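Local coordinates for protein YHR177W (Saccharomyces cerevisiae, PDB 4M8B) that probably binds DNA through its WOPR domain, the part of this fungal transcription factor present in the chain, at residues 18-23 with 173-178; 54-59 with 138-143. All blocks are in the same frame, centred on the assembly; numbering follows the deposited sequence.

Interaction 1: 18-23 with 173-178; sequences DLALVF and KLLDAL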
ATOM      1  N   ASP C  18      -5.458  -8.079   7.771  1.00 32.99           N
ATOM      2  CA  ASP C  18      -4.271  -7.244   7.886  1.00 26.84           C
ATOM      3  C   ASP C  18      -4.632  -5.760   7.773  1.00 34.44           C
ATOM      4  O   ASP C  18      -4.164  -4.940   8.561  1.00 28.87           O
ATOM      5  CB  ASP C  18      -3.232  -7.632   6.829  1.00 24.75           C
ATOM      6  CG  ASP C  18      -2.556  -8.961   7.132  1.00 39.38           C
ATOM      7  OD1 ASP C  18      -2.383  -9.280   8.327  1.00 38.15           O
ATOM      8  OD2 ASP C  18      -2.189  -9.682   6.180  1.00 30.59           O
ATOM      9  N   LEU C  19      -5.475  -5.427   6.799  1.00 25.91           N
ATOM     10  CA  LEU C  19      -5.941  -4.055   6.610  1.00 22.40           C
ATOM     11  C   LEU C  19      -6.671  -3.527   7.836  1.00 29.40           C
ATOM     12  O   LEU C  19      -6.449  -2.394   8.263  1.00 36.99           O
ATOM     13  CB  LEU C  19      -6.887  -3.968   5.413  1.00 30.08           C
ATOM     14  CG  LEU C  19      -6.297  -3.871   4.010  1.00 36.24           C
ATOM     15  CD1 LEU C  19      -7.408  -3.961   2.975  1.00 28.48           C
ATOM     16  CD2 LEU C  19      -5.537  -2.569   3.863  1.00 46.50           C
ATOM     17  N   ALA C  20      -7.548  -4.358   8.391  1.00 24.14           N
ATOM     18  CA  ALA C  20      -8.419  -3.941   9.482  1.00 25.90           C
ATOM     19  C   ALA C  20      -7.618  -3.543  10.712  1.00 31.83           C
ATOM     20  O   ALA C  20      -7.940  -2.564  11.385  1.00 29.77           O
ATOM     21  CB  ALA C  20      -9.400  -5.042   9.820  1.00 23.81           C
ATOM     22  N   LEU C  21      -6.566  -4.301  10.992  1.00 23.11           N
ATOM     23  CA  LEU C  21      -5.707  -4.026  12.136  1.00 28.05           C
ATOM     24  C   LEU C  21      -4.982  -2.687  11.986  1.00 34.18           C
ATOM     25  O   LEU C  21      -4.924  -1.898  12.930  1.00 30.42           O
ATOM     26  CB  LEU C  21      -4.712  -5.172  12.341  1.00 32.08           C
ATOM     27  CG  LEU C  21      -5.347  -6.494  12.789  1.00 28.69           C
ATOM     28  CD1 LEU C  21      -4.379  -7.660  12.642  1.00 17.04           C
ATOM     29  CD2 LEU C  21      -5.828  -6.384  14.225  1.00 21.91           C
ATOM     30  N   VAL C  22      -4.444  -2.431  10.797  1.00 32.34           N
ATOM     31  CA  VAL C  22      -3.743  -1.177  10.525  1.00 26.59           C
ATOM     32  C   VAL C  22      -4.675   0.023  10.671  1.00 25.92           C
ATOM     33  O   VAL C  22      -4.363   0.981  11.376  1.00 31.53           O
ATOM     34  CB  VAL C  22      -3.120  -1.171   9.117  1.00 28.61           C
ATOM     35  CG1 VAL C  22      -2.435   0.163   8.844  1.00 17.52           C
ATOM     36  CG2 VAL C  22      -2.137  -2.321   8.967  1.00 19.01           C
ATOM     37  N   PHE C  23      -5.822  -0.042  10.005  1.00 23.56           N
ATOM     38  CA  PHE C  23      -6.826   1.011  10.086  1.00 23.66           C
ATOM     39  C   PHE C  23      -7.281   1.255  11.523  1.00 35.55           C
ATOM     40  O   PHE C  23      -7.343   2.399  11.971  1.00 30.36           O
ATOM     41  CB  PHE C  23      -8.024   0.669   9.199  1.00 27.15           C
ATOM     42  CG  PHE C  23      -7.795   0.932   7.733  1.00 27.96           C
ATOM     43  CD1 PHE C  23      -7.138   2.075   7.311  1.00 27.97           C
ATOM     44  CD2 PHE C  23      -8.238   0.036   6.776  1.00 30.07           C
ATOM     45  CE1 PHE C  23      -6.933   2.320   5.961  1.00 27.96           C
ATOM     46  CE2 PHE C  23      -8.033   0.275   5.426  1.00 25.09           C
ATOM     47  CZ  PHE C  23      -7.381   1.417   5.019  1.00 24.75           C
ATOM     48  N   LYS C 173     -18.007  -2.484  12.555  1.00 48.86           N
ATOM     49  CA  LYS C 173     -18.336  -1.467  11.561  1.00 50.22           C
ATOM     50  C   LYS C 173     -17.230  -1.362  10.516  1.00 54.74           C
ATOM     51  O   LYS C 173     -17.494  -1.103   9.342  1.00 58.36           O
ATOM     52  CB  LYS C 173     -18.582  -0.106  12.223  1.00 46.09           C
ATOM     53  CG  LYS C 173     -19.054   0.969  11.250  1.00 73.46           C
ATOM     54  CD  LYS C 173     -19.464   2.264  11.951  1.00 74.27           C
ATOM     55  CE  LYS C 173     -18.263   3.060  12.437  1.00 67.03           C
ATOM     56  NZ  LYS C 173     -18.546   4.526  12.483  1.00 61.58           N
ATOM     57  N   LEU C 174     -15.993  -1.576  10.953  1.00 45.36           N
ATOM     58  CA  LEU C 174     -14.844  -1.555  10.057  1.00 40.82           C
ATOM     59  C   LEU C 174     -14.838  -2.795   9.170  1.00 45.20           C
ATOM     60  O   LEU C 174     -14.616  -2.706   7.963  1.00 46.24           O
ATOM     61  CB  LEU C 174     -13.543  -1.469  10.860  1.00 43.25           C
ATOM     62  CG  LEU C 174     -12.243  -1.331  10.067  1.00 29.61           C
ATOM     63  CD1 LEU C 174     -12.309  -0.116   9.162  1.00 37.38           C
ATOM     64  CD2 LEU C 174     -11.042  -1.238  11.000  1.00 26.88           C
ATOM     65  N   LEU C 175     -15.090  -3.949   9.779  1.00 36.43           N
ATOM     66  CA  LEU C 175     -15.157  -5.206   9.042  1.00 50.14           C
ATOM     67  C   LEU C 175     -16.250  -5.181   7.972  1.00 49.43           C
ATOM     68  O   LEU C 175     -16.052  -5.668   6.858  1.00 47.37           O
ATOM     69  CB  LEU C 175     -15.358  -6.384  10.002  1.00 45.68           C
ATOM     70  CG  LEU C 175     -14.108  -6.838  10.763  1.00 44.06           C
ATOM     71  CD1 LEU C 175     -14.426  -7.946  11.756  1.00 44.60           C
ATOM     72  CD2 LEU C 175     -13.042  -7.293   9.784  1.00 41.64           C
ATOM     73  N   ASP C 176     -17.399  -4.602   8.311  1.00 47.37           N
ATOM     74  CA  ASP C 176     -18.505  -4.494   7.365  1.00 59.61           C
ATOM     75  C   ASP C 176     -18.141  -3.565   6.212  1.00 61.04           C
ATOM     76  O   ASP C 176     -18.354  -3.894   5.045  1.00 58.76           O
ATOM     77  CB  ASP C 176     -19.776  -4.002   8.065  1.00 65.81           C
ATOM     78  CG  ASP C 176     -20.348  -5.028   9.027  1.00 71.21           C
ATOM     79  OD1 ASP C 176     -20.145  -6.239   8.799  1.00 53.50           O
ATOM     80  OD2 ASP C 176     -21.005  -4.620  10.010  1.00 62.53           O
ATOM     81  N   ALA C 177     -17.586  -2.406   6.553  1.00 47.96           N
ATOM     82  CA  ALA C 177     -17.148  -1.434   5.557  1.00 46.73           C
ATOM     83  C   ALA C 177     -16.121  -2.031   4.594  1.00 54.91           C
ATOM     84  O   ALA C 177     -16.136  -1.745   3.396  1.00 51.27           O
ATOM     85  CB  ALA C 177     -16.581  -0.201   6.240  1.00 31.59           C
ATOM     86  N   LEU C 178     -15.234  -2.865   5.127  1.00 46.87           N
ATOM     87  CA  LEU C 178     -14.173  -3.472   4.330  1.00 45.21           C
ATOM     88  C   LEU C 178     -14.690  -4.503   3.332  1.00 49.32           C
ATOM     89  O   LEU C 178     -14.143  -4.646   2.239  1.00 51.11           O
ATOM     90  CB  LEU C 178     -13.113  -4.100   5.237  1.00 34.96           C
ATOM     91  CG  LEU C 178     -12.182  -3.107   5.933  1.00 40.14           C
ATOM     92  CD1 LEU C 178     -11.263  -3.817   6.914  1.00 22.50           C
ATOM     93  CD2 LEU C 178     -11.374  -2.350   4.894  1.00 30.12           C
TER
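Ala20 and Leu178 meet where helix 16-28 and helix 172-179 come together, the methyl CB of Ala20 lying 3.7 Å from CD1 of Leu178. This is the tight part of an apolar helix-helix contact. One turn back, Leu174 swings CG anti to its own backbone N (chi1 -176°), which carries CD2 across to within 3.4 Å of the backbone O of Ala20. The same methyl rests 4.0 Å from CB of Phe23, so Leu174 fits between the backbone of one turn and the root of the aromatic side chain on the next. Leu178 reaches Phe23 more loosely: its other methyl, CD2, comes up obliquely to ring atom CE2 at 4.3 Å.

CB of Ala20 has methyls of Leu174, Leu175 and Leu178 near it, CD1 of Leu178 being the closest. The axes of segments 18-23 and 173-178 approach to 10.3 Å and run at 131°, about midway between perpendicular and antiparallel, and only 232 Å² is buried. On the looser flank, Leu175 is partly exposed and just brushes Ala20, CD2 to CB at 4.3 Å. Lys173 and Asp176 lie on the far side of their helix, Lys173 exposed and Asp176 hydrogen-bonded to Gln172 nearby.

Both helices also meet the antiparallel sheet: Leu174 touches Leu125 and Leu178 touches Phe123 of strand 113-128, while Phe23 lies on Phe140 and Leu142 of strand 137-147. Helix 172-179 is thereby packed against both helix 16-28 and the sheet.

Interaction 2: 54-59 with 138-143; sequences VFNEEK and ETFHLI. With EDO (1,2-ethanediol), chain D.
A strand-to-helix junction on the antiparallel sheet of the WOPR domain brings Phe55, Asn56 and Glu57 against strand 137-147. Phe55 and His141 form a hydrogen-bonded pair, His141 N to Phe55 O being 2.9 Å and nearly straight. With chi1 at 58°, the Phe55 ring folds over His141: CB of His141 sits over one ring face, a CH-pi contact 3.4 Å from the centroid, while the ring planes lie nearly parallel but slid apart. Both imidazole nitrogens are engaged. NE2 donates in the ring plane to the anti lone pair of Glu57 OE2 (2.8 Å), and ND1 donates to O2 of a 1,2-ethanediol, probably a crystallisation additive, 2.6 Å away.

Asn56 is the N-cap of helix 57-60, its OD1 weakly accepting from Glu58 N, while ND2 meets Glu138 OE1 at 2.8 Å from above the carboxylate plane. Glu57 N to Thr139 O (2.8 Å) carries the backbone bonding one residue past strand 51-56; the bent side chain of Glu58 accepts from Thr139 N with OE2, on the syn side (3.0 Å).

The ring of Trp65 meets that of Phe55, planes about 20° apart; Val54 touches Val22 and Leu142 touches Leu19 of helix 16-28, and strand 113-128 pairs with strand 137-147.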
ATOM      1  N   VAL C  54      -0.591   5.294   5.730  1.00 25.21           N
ATOM      2  CA  VAL C  54      -2.015   5.577   5.741  1.00 22.78           C
ATOM      3  C   VAL C  54      -2.207   7.074   5.897  1.00 22.28           C
ATOM      4  O   VAL C  54      -1.541   7.709   6.717  1.00 28.69           O
ATOM      5  CB  VAL C  54      -2.734   4.849   6.890  1.00 15.58           C
ATOM      6  CG1 VAL C  54      -4.196   5.276   6.956  1.00 12.94           C
ATOM      7  CG2 VAL C  54      -2.623   3.345   6.712  1.00 16.67           C
ATOM      8  N   PHE C  55      -3.102   7.642   5.099  1.00 22.34           N
ATOM      9  CA  PHE C  55      -3.431   9.055   5.234  1.00 38.12           C
ATOM     10  C   PHE C  55      -4.909   9.332   5.004  1.00 31.53           C
ATOM     11  O   PHE C  55      -5.555   8.685   4.181  1.00 34.57           O
ATOM     12  CB  PHE C  55      -2.560   9.934   4.319  1.00 18.41           C
ATOM     13  CG  PHE C  55      -2.658   9.592   2.854  1.00 23.95           C
ATOM     14  CD1 PHE C  55      -1.824   8.636   2.294  1.00 28.34           C
ATOM     15  CD2 PHE C  55      -3.563  10.244   2.031  1.00 30.65           C
ATOM     16  CE1 PHE C  55      -1.900   8.324   0.944  1.00 22.28           C
ATOM     17  CE2 PHE C  55      -3.644   9.939   0.679  1.00 29.39           C
ATOM     18  CZ  PHE C  55      -2.811   8.977   0.136  1.00 27.87           C
ATOM     19  N   ASN C  56      -5.434  10.289   5.759  1.00 38.69           N
ATOM     20  CA  ASN C  56      -6.790  10.772   5.564  1.00 32.76           C
ATOM     21  C   ASN C  56      -6.792  11.769   4.410  1.00 33.29           C
ATOM     22  O   ASN C  56      -6.045  12.747   4.430  1.00 29.32           O
ATOM     23  CB  ASN C  56      -7.289  11.445   6.842  1.00 38.85           C
ATOM     24  CG  ASN C  56      -8.774  11.725   6.816  1.00 43.41           C
ATOM     25  OD1 ASN C  56      -9.335  12.096   5.786  1.00 60.22           O
ATOM     26  ND2 ASN C  56      -9.423  11.548   7.961  1.00 50.37           N
ATOM     27  N   GLU C  57      -7.619  11.515   3.401  1.00 32.03           N
ATOM     28  CA  GLU C  57      -7.671  12.373   2.219  1.00 38.48           C
ATOM     29  C   GLU C  57      -8.070  13.807   2.563  1.00 41.74           C
ATOM     30  O   GLU C  57      -7.431  14.760   2.120  1.00 41.44           O
ATOM     31  CB  GLU C  57      -8.625  11.787   1.172  1.00 38.89           C
ATOM     32  CG  GLU C  57      -8.932  12.717   0.013  1.00 34.80           C
ATOM     33  CD  GLU C  57      -9.682  12.020  -1.110  1.00 61.69           C
ATOM     34  OE1 GLU C  57     -10.484  12.689  -1.796  1.00 79.54           O
ATOM     35  OE2 GLU C  57      -9.463  10.806  -1.311  1.00 55.78           O
ATOM     36  N   GLU C  58      -9.118  13.950   3.367  1.00 44.99           N
ATOM     37  CA  GLU C  58      -9.627  15.266   3.742  1.00 49.07           C
ATOM     38  C   GLU C  58      -8.665  16.048   4.637  1.00 49.36           C
ATOM     39  O   GLU C  58      -8.399  17.222   4.391  1.00 71.84           O
ATOM     40  CB  GLU C  58     -10.995  15.142   4.425  1.00 54.04           C
ATOM     41  CG  GLU C  58     -12.140  14.729   3.498  1.00 72.35           C
ATOM     42  CD  GLU C  58     -12.114  13.253   3.130  1.00 83.65           C
ATOM     43  OE1 GLU C  58     -12.692  12.893   2.080  1.00 64.51           O
ATOM     44  OE2 GLU C  58     -11.525  12.452   3.889  1.00 69.26           O
ATOM     45  N   LYS C  59      -8.143  15.393   5.669  1.00 54.32           N
ATOM     46  CA  LYS C  59      -7.300  16.062   6.658  1.00 46.48           C
ATOM     47  C   LYS C  59      -5.882  16.362   6.173  1.00 52.62           C
ATOM     48  O   LYS C  59      -5.177  17.164   6.783  1.00 59.12           O
ATOM     49  CB  LYS C  59      -7.233  15.245   7.954  1.00 52.79           C
ATOM     50  CG  LYS C  59      -8.555  15.121   8.697  1.00 64.79           C
ATOM     51  CD  LYS C  59      -8.355  14.482  10.066  1.00 78.39           C
ATOM     52  CE  LYS C  59      -9.652  14.441  10.859  1.00 85.78           C
ATOM     53  NZ  LYS C  59      -9.452  13.902  12.235  1.00 78.12           N
ATOM     54  N   GLU C 138     -15.197   9.892   5.461  1.00 49.39           N
ATOM     55  CA  GLU C 138     -13.832  10.262   5.252  1.00 59.26           C
ATOM     56  C   GLU C 138     -13.188   9.178   4.458  1.00 53.66           C
ATOM     57  O   GLU C 138     -13.666   8.094   4.437  1.00 47.68           O
ATOM     58  CB  GLU C 138     -13.137  10.541   6.566  1.00 48.05           C
ATOM     59  CG  GLU C 138     -13.520  11.896   7.117  1.00 59.51           C
ATOM     60  CD  GLU C 138     -12.950  12.214   8.468  1.00 72.46           C
ATOM     61  OE1 GLU C 138     -12.094  11.488   8.952  1.00 75.71           O
ATOM     62  OE2 GLU C 138     -13.355  13.201   9.066  1.00 76.20           O
ATOM     63  N   THR C 139     -12.155   9.517   3.724  1.00 35.72           N
ATOM     64  CA  THR C 139     -11.474   8.547   2.876  1.00 47.25           C
ATOM     65  C   THR C 139     -10.056   8.263   3.366  1.00 46.73           C
ATOM     66  O   THR C 139      -9.235   9.174   3.483  1.00 42.26           O
ATOM     67  CB  THR C 139     -11.428   9.026   1.416  1.00 35.66           C
ATOM     68  OG1 THR C 139     -12.761   9.267   0.951  1.00 51.79           O
ATOM     69  CG2 THR C 139     -10.767   7.982   0.530  1.00 35.42           C
ATOM     70  N   PHE C 140      -9.776   6.996   3.654  1.00 32.71           N
ATOM     71  CA  PHE C 140      -8.451   6.597   4.116  1.00 29.27           C
ATOM     72  C   PHE C 140      -7.697   5.847   3.030  1.00 32.44           C
ATOM     73  O   PHE C 140      -8.199   4.876   2.465  1.00 32.16           O
ATOM     74  CB  PHE C 140      -8.558   5.751   5.386  1.00 28.50           C
ATOM     75  CG  PHE C 140      -9.154   6.488   6.550  1.00 35.43           C
ATOM     76  CD1 PHE C 140     -10.520   6.458   6.781  1.00 41.57           C
ATOM     77  CD2 PHE C 140      -8.352   7.225   7.406  1.00 28.68           C
ATOM     78  CE1 PHE C 140     -11.076   7.145   7.849  1.00 38.31           C
ATOM     79  CE2 PHE C 140      -8.902   7.915   8.476  1.00 35.25           C
ATOM     80  CZ  PHE C 140     -10.265   7.873   8.696  1.00 30.41           C
ATOM     81  N   HIS C 141      -6.490   6.314   2.738  1.00 30.14           N
ATOM     82  CA  HIS C 141      -5.657   5.697   1.720  1.00 28.05           C
ATOM     83  C   HIS C 141      -4.597   4.839   2.382  1.00 25.36           C
ATOM     84  O   HIS C 141      -4.024   5.226   3.399  1.00 26.02           O
ATOM     85  CB  HIS C 141      -4.980   6.766   0.867  1.00 32.10           C
ATOM     86  CG  HIS C 141      -5.934   7.658   0.146  1.00 35.47           C
ATOM     87  ND1 HIS C 141      -5.977   7.751  -1.234  1.00 35.47           N
ATOM     88  CD2 HIS C 141      -6.885   8.511   0.599  1.00 36.23           C
ATOM     89  CE1 HIS C 141      -6.905   8.611  -1.589  1.00 43.92           C
ATOM     90  NE2 HIS C 141      -7.475   9.090  -0.492  1.00 53.56           N
ATOM     91  N   LEU C 142      -4.333   3.672   1.807  1.00 19.11           N
ATOM     92  CA  LEU C 142      -3.283   2.810   2.325  1.00 15.99           C
ATOM     93  C   LEU C 142      -2.304   2.428   1.222  1.00 25.17           C
ATOM     94  O   LEU C 142      -2.699   1.913   0.174  1.00 21.94           O
ATOM     95  CB  LEU C 142      -3.880   1.567   2.996  1.00 22.59           C
ATOM     96  CG  LEU C 142      -2.881   0.674   3.736  1.00 25.47           C
ATOM     97  CD1 LEU C 142      -3.546  -0.056   4.891  1.00 27.83           C
ATOM     98  CD2 LEU C 142      -2.252  -0.319   2.773  1.00 16.27           C
ATOM     99  N   ILE C 143      -1.025   2.695   1.464  1.00 24.19           N
ATOM    100  CA  ILE C 143       0.031   2.342   0.524  1.00 14.70           C
ATOM    101  C   ILE C 143       1.021   1.404   1.208  1.00 28.34           C
ATOM    102  O   ILE C 143       1.472   1.673   2.323  1.00 22.08           O
ATOM    103  CB  ILE C 143       0.785   3.588   0.028  1.00 18.75           C
ATOM    104  CG1 ILE C 143      -0.195   4.714  -0.304  1.00 30.82           C
ATOM    105  CG2 ILE C 143       1.637   3.253  -1.183  1.00 23.75           C
ATOM    106  CD1 ILE C 143      -1.043   4.448  -1.527  1.00 29.00           C
TER
HETATM  107  C1  EDO D 301      -5.214   4.339  -2.349  1.00 36.45           C
HETATM  108  O1  EDO D 301      -6.250   4.647  -1.407  1.00 58.14           O
HETATM  109  C2  EDO D 301      -4.962   5.565  -3.215  1.00 48.76           C
HETATM  110  O2  EDO D 301      -4.131   6.491  -2.504  1.00 44.03           O

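How the interactions relate
Interaction 2 is nested within the chain loop that interaction 1 closes, and their centres lie 14 Å apart. They share one hydrophobic core: helix 16-28 packs one side against helix 172-179 and another against the sheet. Leu19 CD2 lies 3.4 Å from Leu142 CD1, Val22 CG1 is 3.8 Å from Val54 CG2, and Phe23 CE1 is 3.8 Å from Phe140 CB. Phe23, part of interaction 1, thus also touches Phe140 of interaction 2. The polar network of Glu57 and His141 lies on the sheet face that Phe55 shares. Interaction 2 comes within about 4 Å of the bound nucleic acid at nearest atoms, interaction 1 only within about 10 Å.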